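Local coordinates for lipoprotein (Actinomyces odontolyticus, PDB 3UP9), which probably binds L-methionine as the substrate-binding lipoprotein of a membrane transport system, and holds selenomethionine in this crystal, at residues P66-N70 against D114-Q118; Q118-E123 against V140-V145. All coordinates share one frame; numbering follows the deposited sequence.

In the fold
Both contacts use helix 115-127, and their centres lie about 11 Å apart. Contact 1 comes first along the chain: it sets the start of this helix against helix 65-75, which follows strand 59-64 of the seven-stranded sheet. Contact 2 opens afterwards, joining the next turns of the helix to the loop between strands 131-132 and 146-147. Strand 107-112, just before the helix, belongs to the five-stranded sheet, consistent with contact 1 bridging the two lobes of a periplasmic-binding-protein fold and contact 2 staying within one. Selenomethionine meets the helix in both: Asn117 lies near its side chain and Arg120 binds its carboxylate. One helix thus carries ligand-binding residues on one side and holds the loop 140-145 on another.

Contact 1. Residues P66-N70 against D114-Q118; sequences PYLEN and DTANQ. With MSE (selenomethionine), chain B.
Asp114 OD1 is gripped by two N-H groups of Asn117 and lies in the Tyr67 ring plane, at its edge, 3.6 Å from Tyr67 CD2. Asn117 N reaches Asp114 OD1 at 3.0 Å from above the carboxylate plane, the capping bond of an N-cap aspartate. Asn117 ND2 bonds it weakly and, at 2.9 Å and 167°, meets the syn lone pair of Asp114 OD2. These bonds and that of Asn117 OD1 to Asn174 fix the amide, whose plane lies 24° from that of the Tyr67 ring. Tyr67 CG stands anti to the backbone N (chi1 176°), turning the ring beneath the ligand, whose methyl CE sits 3.7 Å above the ring plane over its centre. Tyr67 CB lies 3.4 Å from the ligand's SE. With an alanine at Tyr67, the methyl would probably lose the ring face beneath it, and the selenium and Asp114 OD1 their neighbours CG and CD2. Ala116, small enough to let the helices approach, puts CB 3.6 Å from Tyr67 CA. One turn on, Asn70 OD1 touches Thr115 CG2; Asn70 ND2 and Thr115 OG1 both bond Gln74. A tyrosine face under the methyl, an asparagine alongside, is consistent with the interlobe cleft of a methionine-binding NlpA lipoprotein.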
# COMPACT_ATOMS: atom_id res chain seq x y z
N PRO A 66 1.39 -8.44 4.46
CA PRO A 66 1.90 -9.42 3.51
C PRO A 66 3.16 -9.02 2.70
O PRO A 66 4.04 -9.87 2.46
CB PRO A 66 0.71 -9.66 2.57
CG PRO A 66 -0.51 -9.25 3.36
CD PRO A 66 -0.01 -8.09 4.16
N TYR A 67 3.26 -7.78 2.28
CA TYR A 67 4.44 -7.29 1.62
C TYR A 67 5.65 -7.37 2.56
O TYR A 67 6.74 -7.80 2.13
CB TYR A 67 4.21 -5.85 1.14
CG TYR A 67 5.42 -5.22 0.50
CD1 TYR A 67 6.43 -4.64 1.29
CD2 TYR A 67 5.57 -5.18 -0.87
CE1 TYR A 67 7.54 -4.06 0.71
CE2 TYR A 67 6.69 -4.59 -1.44
CZ TYR A 67 7.68 -4.04 -0.65
OH TYR A 67 8.84 -3.49 -1.22
N LEU A 68 5.47 -6.95 3.82
CA LEU A 68 6.53 -7.03 4.83
C LEU A 68 7.02 -8.47 5.02
O LEU A 68 8.21 -8.71 5.04
CB LEU A 68 6.09 -6.41 6.17
CG LEU A 68 7.04 -6.57 7.40
CD1 LEU A 68 8.37 -5.85 7.14
CD2 LEU A 68 6.36 -6.02 8.66
N GLU A 69 6.08 -9.41 5.12
CA GLU A 69 6.42 -10.82 5.32
C GLU A 69 7.22 -11.35 4.14
O GLU A 69 8.19 -12.04 4.32
CB GLU A 69 5.16 -11.66 5.57
CG GLU A 69 4.58 -11.38 6.94
CD GLU A 69 3.17 -11.85 7.17
OE1 GLU A 69 2.43 -12.12 6.22
OE2 GLU A 69 2.80 -11.95 8.34
N ASN A 70 6.81 -11.02 2.93
CA ASN A 70 7.59 -11.35 1.74
C ASN A 70 9.01 -10.71 1.71
O ASN A 70 9.97 -11.42 1.30
CB ASN A 70 6.83 -11.00 0.46
CG ASN A 70 7.63 -11.33 -0.77
OD1 ASN A 70 7.63 -12.47 -1.21
ND2 ASN A 70 8.32 -10.33 -1.35
N ASP A 114 6.35 -6.26 -8.20
CA ASP A 114 6.79 -6.91 -6.94
C ASP A 114 5.89 -8.13 -6.61
O ASP A 114 4.69 -8.10 -6.90
CB ASP A 114 6.88 -5.88 -5.81
CG ASP A 114 5.53 -5.55 -5.15
OD1 ASP A 114 5.03 -6.34 -4.28
OD2 ASP A 114 5.00 -4.45 -5.44
N THR A 115 6.49 -9.18 -6.03
CA THR A 115 5.81 -10.43 -5.71
C THR A 115 4.49 -10.29 -4.93
O THR A 115 3.46 -10.72 -5.42
CB THR A 115 6.76 -11.35 -4.91
OG1 THR A 115 7.99 -11.49 -5.67
CG2 THR A 115 6.13 -12.70 -4.57
N ALA A 116 4.54 -9.67 -3.75
CA ALA A 116 3.39 -9.57 -2.85
C ALA A 116 2.18 -8.86 -3.46
O ALA A 116 1.02 -9.30 -3.27
CB ALA A 116 3.79 -8.84 -1.60
N ASN A 117 2.44 -7.75 -4.16
CA ASN A 117 1.39 -6.92 -4.76
C ASN A 117 0.86 -7.45 -6.10
O ASN A 117 -0.34 -7.28 -6.38
CB ASN A 117 1.82 -5.44 -4.87
CG ASN A 117 1.92 -4.77 -3.53
OD1 ASN A 117 0.95 -4.74 -2.75
ND2 ASN A 117 3.10 -4.29 -3.21
N GLN A 118 1.73 -8.09 -6.89
CA GLN A 118 1.29 -8.80 -8.10
C GLN A 118 0.40 -9.97 -7.69
O GLN A 118 -0.68 -10.23 -8.27
CB GLN A 118 2.50 -9.30 -8.92
CG GLN A 118 2.06 -9.98 -10.18
CD GLN A 118 3.16 -10.30 -11.13
OE1 GLN A 118 3.32 -11.47 -11.55
NE2 GLN A 118 3.92 -9.25 -11.54
N MSE B . -0.12 1.46 0.52
CA MSE B . -0.11 0.16 -0.18
C MSE B . -1.34 -0.67 0.07
O MSE B . -1.92 -0.61 1.19
OXT MSE B . -1.73 -1.39 -0.86
CB MSE B . 1.09 -0.65 0.25
CG MSE B . 1.28 -1.98 -0.53
SE MSE B . 2.82 -2.92 0.11
CE MSE B . 4.30 -1.59 -0.10

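Contact 2. Residues Q118-E123 against V140-V145; sequences QSRALE and VNINTV. With MSE (selenomethionine), chain B.
With chi1 at -178° and the chain extended beyond CG, Gln118 carries its amide straight out from helix 115-127 to the loop, while Leu122, its CG beside the backbone N (chi1 -71°), brings its methyls to the same loop. Gln118 OE1 accepts Ile142 N at 2.8 Å, the donor tilted 24° from the carbonyl plane. Ile142 CG2 packs 3.4 Å from Gln118 OE1, the two side chains crossing at about a right angle. Leu122 CB meets Val140 CG1 at 4.0 Å, and its methyls CD1 and CD2 meet Val145 CG1 and CG2, so a branched apolar chain fits between the two valines. Ser119 is short enough for Val140 O to come within 3.4 Å of Ser119 CB. On the loop side, Asn141 O accepts both Thr144 N and Val145 N, which keeps the turn compact. Arg120 leaves the helix in another direction, where NH1 bonds to the ligand carboxylate oxygen OXT at 2.9 Å and NE forms a salt bridge with Glu193. The buried amide of Gln118 is satisfied at both ends, since NE2 binds Ile112 O and Glu155 OE2: a neutral amide can bond backbone and carboxylate alike, probably at less cost than a buried charge would carry.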
# COMPACT_ATOMS: atom_id res chain seq x y z
N GLN A 118 1.73 -8.09 -6.89
CA GLN A 118 1.29 -8.80 -8.10
C GLN A 118 0.40 -9.97 -7.69
O GLN A 118 -0.68 -10.23 -8.27
CB GLN A 118 2.50 -9.30 -8.92
CG GLN A 118 2.06 -9.98 -10.18
CD GLN A 118 3.16 -10.30 -11.13
OE1 GLN A 118 3.32 -11.47 -11.55
NE2 GLN A 118 3.92 -9.25 -11.54
N SER A 119 0.83 -10.67 -6.68
CA SER A 119 0.03 -11.76 -6.15
C SER A 119 -1.37 -11.26 -5.69
O SER A 119 -2.41 -11.84 -6.07
CB SER A 119 0.77 -12.49 -5.05
OG SER A 119 -0.11 -13.46 -4.58
N ARG A 120 -1.39 -10.14 -4.97
CA ARG A 120 -2.66 -9.60 -4.50
C ARG A 120 -3.62 -9.12 -5.66
O ARG A 120 -4.83 -9.34 -5.59
CB ARG A 120 -2.35 -8.49 -3.50
CG ARG A 120 -3.54 -7.67 -3.06
CD ARG A 120 -3.03 -6.57 -2.14
NE ARG A 120 -4.05 -5.71 -1.57
CZ ARG A 120 -3.76 -4.53 -1.01
NH1 ARG A 120 -2.51 -4.14 -0.91
NH2 ARG A 120 -4.70 -3.80 -0.49
N ALA A 121 -3.04 -8.51 -6.69
CA ALA A 121 -3.74 -8.05 -7.91
C ALA A 121 -4.31 -9.25 -8.69
O ALA A 121 -5.45 -9.21 -9.17
CB ALA A 121 -2.78 -7.23 -8.79
N LEU A 122 -3.49 -10.30 -8.83
CA LEU A 122 -3.91 -11.59 -9.39
C LEU A 122 -5.11 -12.19 -8.66
O LEU A 122 -6.06 -12.61 -9.31
CB LEU A 122 -2.74 -12.59 -9.56
CG LEU A 122 -1.78 -12.15 -10.73
CD1 LEU A 122 -0.53 -13.02 -10.74
CD2 LEU A 122 -2.50 -12.12 -12.08
N GLU A 123 -5.12 -12.18 -7.32
CA GLU A 123 -6.30 -12.65 -6.54
C GLU A 123 -7.56 -11.83 -6.88
O GLU A 123 -8.67 -12.36 -7.00
CB GLU A 123 -6.09 -12.50 -5.03
CG GLU A 123 -4.78 -13.00 -4.44
CD GLU A 123 -4.65 -14.49 -4.42
OE1 GLU A 123 -5.61 -15.16 -4.88
OE2 GLU A 123 -3.59 -14.99 -3.95
N VAL A 140 2.17 -17.35 -6.52
CA VAL A 140 1.19 -16.73 -7.47
C VAL A 140 1.73 -15.50 -8.24
O VAL A 140 1.91 -14.39 -7.68
CB VAL A 140 -0.13 -16.33 -6.75
CG1 VAL A 140 -1.16 -15.76 -7.73
CG2 VAL A 140 -0.72 -17.51 -5.98
N ASN A 141 1.93 -15.69 -9.54
CA ASN A 141 2.48 -14.66 -10.42
C ASN A 141 1.96 -14.76 -11.89
O ASN A 141 1.30 -15.73 -12.25
CB ASN A 141 4.02 -14.67 -10.33
CG ASN A 141 4.67 -15.92 -10.93
OD1 ASN A 141 4.38 -16.34 -12.07
ND2 ASN A 141 5.58 -16.51 -10.17
N ILE A 142 2.24 -13.76 -12.72
CA ILE A 142 1.72 -13.78 -14.10
C ILE A 142 2.05 -15.03 -14.92
O ILE A 142 1.24 -15.40 -15.79
CB ILE A 142 2.04 -12.49 -14.92
CG1 ILE A 142 3.55 -12.25 -15.15
CG2 ILE A 142 1.32 -11.31 -14.30
CD1 ILE A 142 3.89 -11.03 -16.02
N ASN A 143 3.18 -15.71 -14.62
CA ASN A 143 3.53 -17.00 -15.27
C ASN A 143 2.92 -18.26 -14.65
O ASN A 143 3.02 -19.31 -15.26
CB ASN A 143 5.06 -17.24 -15.32
CG ASN A 143 5.82 -16.04 -15.84
OD1 ASN A 143 5.50 -15.47 -16.89
ND2 ASN A 143 6.81 -15.62 -15.08
N THR A 144 2.32 -18.21 -13.45
CA THR A 144 1.74 -19.43 -12.83
C THR A 144 0.20 -19.46 -12.77
O THR A 144 -0.36 -20.50 -12.45
CB THR A 144 2.36 -19.75 -11.43
OG1 THR A 144 1.79 -18.90 -10.42
CG2 THR A 144 3.89 -19.60 -11.44
N VAL A 145 -0.48 -18.36 -13.09
CA VAL A 145 -1.96 -18.33 -13.14
C VAL A 145 -2.41 -18.75 -14.56
O VAL A 145 -1.58 -18.80 -15.47
CB VAL A 145 -2.51 -16.97 -12.71
CG1 VAL A 145 -2.04 -16.70 -11.29
CG2 VAL A 145 -2.08 -15.85 -13.66
N MSE B . -0.12 1.46 0.52
CA MSE B . -0.11 0.16 -0.18
C MSE B . -1.34 -0.67 0.07
O MSE B . -1.92 -0.61 1.19
OXT MSE B . -1.73 -1.39 -0.86
CB MSE B . 1.09 -0.65 0.25
CG MSE B . 1.28 -1.98 -0.53
SE MSE B . 2.82 -2.92 0.11
CE MSE B . 4.30 -1.59 -0.10